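Local coordinates for Rho GTPase-activating protein 15 (Homo sapiens, PDB 3BYI), which activates the intrinsic GTP hydrolysis of Rho-type GTPases, Rac1 among them, and so converts them to the inactive GDP-bound state, at residues 55-60 against 91-96; 106-111 against 145-150. One frame throughout, in Å; residues are numbered along the deposited sequence.

Overall arrangement
Both interactions lie within the all-helical RhoGAP domain and are largely buried, yet they differ in chemistry as they differ in place. Interaction 1 sets the loop between helices 37-49 and 63-74, which carries the predicted arginine finger Arg58, against helix 89-102; the methyl of Thr93 meets aromatic and aliphatic groups, its hydroxyl is bridged to the loop by water, and Val59 lies exposed at the margin. Interaction 2, about 19 Å away between centres, is almost wholly apolar, with no hydrogen bond between its segments, and joins the segment leading into helix 110-120 to helix 141-159. Helices 89-102 and 141-159 relate the two: Leu96 CD2 of interaction 1 packs 4.2 Å from Leu150 CD1 of interaction 2.

Interaction 1: residues 55-60 against 91-96; sequences GIYRVS and VVTGAL
Tyr57 and Thr93 bring loop 55-60 and helical segment 91-96 closest, their CA atoms 5.7 Å apart, where the loop curls so that Gly55 O accepts from both Arg58 N and Val59 N. The side chain of Thr93 divides its two branches between two kinds of partner. Its methyl sits squarely over one face of the Tyr57 ring, CG2 lying 3.8 Å from the ring centroid and 12° off the normal, a CH-pi contact; Ile56 CD1 meets the same CG2 at 3.6 Å. With CG2 anti to the carbonyl carbon (chi1 61° for OG1), the hydroxyl is left to face the loop backbone. There Thr93 OG1 and Val59 O stand 4.1 Å apart, too far for a direct bond, and a water spans them, donating to both oxygens and accepting from Tyr57 N at 2.9 Å. His90 O is a further partner of Thr93 OG1. At the ring's edge Leu96 CD2 approaches Tyr57 OH at 3.8 Å, while that hydroxyl hydrogen-bonds His153 NE2 on helix 141-159 and Lys97 NZ binds Tyr57 O. Thus the residue just before Arg58, the predicted arginine finger, is held by its ring face, phenol and backbone, consistent with a finger loop that is probably steadied on the helical core by apolar contact at the Thr93 methyl and water-mediated bonding at its hydroxyl.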
loop_
_atom_site.group_PDB
_atom_site.type_symbol
_atom_site.label_atom_id
_atom_site.label_comp_id
_atom_site.label_asym_id
_atom_site.label_seq_id
_atom_site.Cartn_x
_atom_site.Cartn_y
_atom_site.Cartn_z
ATOM N N GLY A 55 -16.528 5.218 -2.819
ATOM C CA GLY A 55 -15.826 3.928 -2.960
ATOM C C GLY A 55 -14.343 4.045 -3.255
ATOM O O GLY A 55 -13.737 3.095 -3.745
ATOM N N ILE A 56 -13.753 5.188 -2.926
ATOM C CA ILE A 56 -12.329 5.411 -3.091
ATOM C C ILE A 56 -11.558 4.286 -2.423
ATOM O O ILE A 56 -11.828 3.975 -1.268
ATOM C CB ILE A 56 -11.893 6.804 -2.548
ATOM C CG1 ILE A 56 -10.496 7.150 -3.071
ATOM C CG2 ILE A 56 -12.009 6.924 -0.972
ATOM C CD1 ILE A 56 -10.448 7.522 -4.597
ATOM N N TYR A 57 -10.670 3.644 -3.214
ATOM C CA TYR A 57 -9.840 2.466 -2.871
ATOM C C TYR A 57 -10.538 1.107 -3.028
ATOM O O TYR A 57 -9.868 0.079 -3.170
ATOM C CB TYR A 57 -9.158 2.593 -1.515
ATOM C CG TYR A 57 -8.031 3.600 -1.529
ATOM C CD1 TYR A 57 -8.176 4.851 -0.968
ATOM C CD2 TYR A 57 -6.822 3.293 -2.118
ATOM C CE1 TYR A 57 -7.161 5.757 -1.019
ATOM C CE2 TYR A 57 -5.765 4.206 -2.132
ATOM C CZ TYR A 57 -5.946 5.420 -1.593
ATOM O OH TYR A 57 -4.897 6.296 -1.629
ATOM N N ARG A 58 -11.871 1.104 -2.993
ATOM C CA ARG A 58 -12.632 -0.079 -3.267
ATOM C C ARG A 58 -12.912 -0.174 -4.777
ATOM O O ARG A 58 -12.759 -1.209 -5.369
ATOM C CB ARG A 58 -13.945 -0.094 -2.450
ATOM C CG ARG A 58 -14.812 -1.361 -2.619
ATOM C CD ARG A 58 -15.968 -1.385 -1.560
ATOM N N VAL A 59 -13.329 0.930 -5.380
ATOM C CA VAL A 59 -13.620 0.929 -6.822
ATOM C C VAL A 59 -12.319 0.738 -7.605
ATOM O O VAL A 59 -11.239 1.234 -7.230
ATOM C CB VAL A 59 -14.382 2.216 -7.285
ATOM C CG1 VAL A 59 -14.387 2.348 -8.823
ATOM C CG2 VAL A 59 -15.841 2.258 -6.711
ATOM N N SER A 60 -12.438 -0.014 -8.694
ATOM C CA SER A 60 -11.307 -0.338 -9.582
ATOM C C SER A 60 -11.238 0.647 -10.714
ATOM O O SER A 60 -12.234 0.955 -11.319
ATOM C CB SER A 60 -11.494 -1.713 -10.218
ATOM O OG SER A 60 -11.639 -2.688 -9.224
ATOM N N VAL A 91 -7.811 4.951 -11.207
ATOM C CA VAL A 91 -6.572 4.471 -11.835
ATOM C C VAL A 91 -5.362 4.697 -10.891
ATOM O O VAL A 91 -4.457 3.858 -10.801
ATOM C CB VAL A 91 -6.322 5.134 -13.252
ATOM C CG1 VAL A 91 -4.889 4.848 -13.771
ATOM C CG2 VAL A 91 -7.363 4.687 -14.260
ATOM N N VAL A 92 -5.380 5.813 -10.159
ATOM C CA VAL A 92 -4.305 6.171 -9.207
ATOM C C VAL A 92 -4.353 5.249 -8.002
ATOM O O VAL A 92 -3.323 4.675 -7.595
ATOM C CB VAL A 92 -4.388 7.668 -8.805
ATOM C CG1 VAL A 92 -3.413 8.022 -7.683
ATOM C CG2 VAL A 92 -4.168 8.538 -10.041
ATOM N N THR A 93 -5.543 5.082 -7.424
ATOM C CA THR A 93 -5.675 4.181 -6.294
ATOM C C THR A 93 -5.301 2.767 -6.694
ATOM O O THR A 93 -4.638 2.093 -5.943
ATOM C CB THR A 93 -7.084 4.127 -5.722
ATOM O OG1 THR A 93 -7.954 3.667 -6.748
ATOM C CG2 THR A 93 -7.537 5.499 -5.147
ATOM N N GLY A 94 -5.753 2.324 -7.875
ATOM C CA GLY A 94 -5.416 1.002 -8.394
ATOM C C GLY A 94 -3.929 0.777 -8.601
ATOM O O GLY A 94 -3.416 -0.283 -8.312
ATOM N N ALA A 95 -3.239 1.797 -9.072
ATOM C CA ALA A 95 -1.810 1.718 -9.318
ATOM C C ALA A 95 -1.049 1.706 -8.003
ATOM O O ALA A 95 -0.078 0.965 -7.851
ATOM C CB ALA A 95 -1.349 2.901 -10.263
ATOM N N LEU A 96 -1.502 2.483 -7.026
ATOM C CA LEU A 96 -0.908 2.442 -5.682
ATOM C C LEU A 96 -1.025 1.040 -5.098
ATOM O O LEU A 96 -0.033 0.471 -4.663
ATOM C CB LEU A 96 -1.585 3.428 -4.728
ATOM C CG LEU A 96 -0.841 3.662 -3.406
ATOM C CD1 LEU A 96 0.615 4.023 -3.726
ATOM C CD2 LEU A 96 -1.535 4.796 -2.521
HETATM O O HOH W 1 -10.565 3.558 -6.109
HETATM O O HOH W 2 -8.744 0.809 -7.274
#

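Interaction 2: residues 106-111 against 145-150; sequences PLFPYS and DTMKVL
Met147 reaches from helix 141-159 to set its methyl on the face of the Phe108 ring. CE lies 3.6 Å from the ring centroid and 5° off the normal, almost exactly above the centre, and SD follows at 4.2 Å, also over the face, making this a Met-aromatic contact with a CH-pi component. The chain beyond CG is extended (chi2 -178°, chi3 -161°), which carries the methyl far enough to reach the aromatic; at its end CE also touches Leu107 O at 3.5 Å. Leu107 runs alongside in the opposite direction, its CD2 branch 3.7 Å from Met147 CG and 4.4 Å from Leu150 CD2, while CD1 rests 3.8 Å from Thr146 CG2. An alanine in place of Phe108 would remove the ring beneath the thioether and would probably leave the end of Met147 free to turn, with a gap beside its methyl. In the second shell, Asn143 ND2 bonds Leu107 O, and Thr146 OG1 bonds mainly Pro142 O, with Thr34 O able only to share its proton, so these two polar atoms have partners. A backbone bond with Leu179 and an edge-to-face contact with Phe116 help position Phe108. Phe100 of helix 89-102, Leu179 of helix 168-180 and Met203 of helix 189-205 pack around the contact, placing it where these helices converge in the all-helical RhoGAP core, away from the predicted arginine finger.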
loop_
_atom_site.group_PDB
_atom_site.type_symbol
_atom_site.label_atom_id
_atom_site.label_comp_id
_atom_site.label_asym_id
_atom_site.label_seq_id
_atom_site.Cartn_x
_atom_site.Cartn_y
_atom_site.Cartn_z
ATOM N N PRO A 106 5.699 -8.278 1.245
ATOM C CA PRO A 106 4.715 -7.270 1.636
ATOM C C PRO A 106 5.235 -6.159 2.563
ATOM O O PRO A 106 6.252 -6.320 3.230
ATOM C CB PRO A 106 3.575 -8.106 2.293
ATOM C CG PRO A 106 4.096 -9.484 2.459
ATOM C CD PRO A 106 5.323 -9.651 1.637
ATOM N N LEU A 107 4.498 -5.038 2.614
ATOM C CA LEU A 107 4.849 -3.919 3.492
ATOM C C LEU A 107 5.066 -4.386 4.934
ATOM O O LEU A 107 5.979 -3.927 5.616
ATOM C CB LEU A 107 3.771 -2.833 3.453
ATOM C CG LEU A 107 4.026 -1.516 4.225
ATOM C CD1 LEU A 107 5.305 -0.847 3.772
ATOM C CD2 LEU A 107 2.813 -0.544 4.106
ATOM N N PHE A 108 4.194 -5.278 5.379
ATOM C CA PHE A 108 4.336 -5.929 6.666
ATOM C C PHE A 108 5.206 -7.155 6.435
ATOM O O PHE A 108 4.725 -8.135 5.814
ATOM C CB PHE A 108 2.954 -6.372 7.177
ATOM C CG PHE A 108 2.102 -5.244 7.672
ATOM C CD1 PHE A 108 1.519 -4.340 6.779
ATOM C CD2 PHE A 108 1.876 -5.086 9.019
ATOM C CE1 PHE A 108 0.734 -3.303 7.228
ATOM C CE2 PHE A 108 1.107 -4.042 9.480
ATOM C CZ PHE A 108 0.521 -3.155 8.589
ATOM N N PRO A 109 6.477 -7.127 6.899
ATOM C CA PRO A 109 7.298 -8.272 6.578
ATOM C C PRO A 109 6.754 -9.579 7.158
ATOM O O PRO A 109 6.205 -9.620 8.266
ATOM C CB PRO A 109 8.677 -7.911 7.174
ATOM C CG PRO A 109 8.631 -6.388 7.345
ATOM C CD PRO A 109 7.218 -6.136 7.707
ATOM N N TYR A 110 6.916 -10.630 6.369
ATOM C CA TYR A 110 6.611 -11.993 6.769
ATOM C C TYR A 110 7.233 -12.353 8.138
ATOM O O TYR A 110 6.597 -13.027 8.954
ATOM C CB TYR A 110 7.175 -12.988 5.721
ATOM C CG TYR A 110 6.679 -12.914 4.273
ATOM C CD1 TYR A 110 5.337 -13.111 3.962
ATOM C CD2 TYR A 110 7.592 -12.729 3.205
ATOM C CE1 TYR A 110 4.882 -13.084 2.635
ATOM C CE2 TYR A 110 7.159 -12.708 1.858
ATOM C CZ TYR A 110 5.794 -12.881 1.583
ATOM O OH TYR A 110 5.337 -12.829 0.263
ATOM N N SER A 111 8.484 -11.946 8.380
ATOM C CA SER A 111 9.114 -12.234 9.691
ATOM C C SER A 111 8.329 -11.607 10.862
ATOM O O SER A 111 8.318 -12.153 11.962
ATOM C CB SER A 111 10.577 -11.807 9.728
ATOM O OG SER A 111 10.767 -10.445 9.428
ATOM N N ASP A 145 8.139 3.927 7.902
ATOM C CA ASP A 145 7.830 5.238 7.365
ATOM C C ASP A 145 6.770 5.208 6.265
ATOM O O ASP A 145 5.963 6.131 6.157
ATOM C CB ASP A 145 9.077 5.933 6.826
ATOM C CG ASP A 145 10.053 6.301 7.902
ATOM O OD1 ASP A 145 9.747 6.151 9.113
ATOM O OD2 ASP A 145 11.154 6.730 7.519
ATOM N N THR A 146 6.802 4.171 5.438
ATOM C CA THR A 146 5.764 3.969 4.410
ATOM C C THR A 146 4.366 3.622 5.036
ATOM O O THR A 146 3.316 4.106 4.579
ATOM C CB THR A 146 6.258 2.921 3.401
ATOM O OG1 THR A 146 7.457 3.425 2.832
ATOM C CG2 THR A 146 5.254 2.616 2.244
ATOM N N MET A 147 4.363 2.810 6.092
ATOM C CA MET A 147 3.137 2.580 6.857
ATOM C C MET A 147 2.581 3.858 7.425
ATOM O O MET A 147 1.387 4.103 7.351
ATOM C CB MET A 147 3.386 1.625 8.033
ATOM C CG MET A 147 3.486 0.169 7.623
ATOM S SD MET A 147 3.719 -0.847 9.049
ATOM C CE MET A 147 4.360 -2.361 8.296
ATOM N N LYS A 148 3.436 4.671 8.029
ATOM C CA LYS A 148 2.968 5.936 8.611
ATOM C C LYS A 148 2.323 6.840 7.565
ATOM O O LYS A 148 1.231 7.354 7.765
ATOM C CB LYS A 148 4.104 6.674 9.287
ATOM C CG LYS A 148 3.641 7.870 10.104
ATOM C CD LYS A 148 4.779 8.576 10.773
ATOM C CE LYS A 148 4.272 9.748 11.642
ATOM N NZ LYS A 148 5.239 9.999 12.772
ATOM N N VAL A 149 3.005 7.024 6.442
ATOM C CA VAL A 149 2.491 7.858 5.367
ATOM C C VAL A 149 1.153 7.274 4.808
ATOM O O VAL A 149 0.174 8.005 4.647
ATOM C CB VAL A 149 3.595 8.070 4.273
ATOM C CG1 VAL A 149 3.024 8.548 2.976
ATOM C CG2 VAL A 149 4.679 9.054 4.755
ATOM N N LEU A 150 1.106 5.976 4.523
ATOM C CA LEU A 150 -0.101 5.382 3.964
ATOM C C LEU A 150 -1.274 5.395 4.970
ATOM O O LEU A 150 -2.346 5.859 4.665
ATOM C CB LEU A 150 0.180 3.969 3.451
ATOM C CG LEU A 150 -1.022 3.206 2.893
ATOM C CD1 LEU A 150 -1.571 3.807 1.606
ATOM C CD2 LEU A 150 -0.630 1.780 2.715
#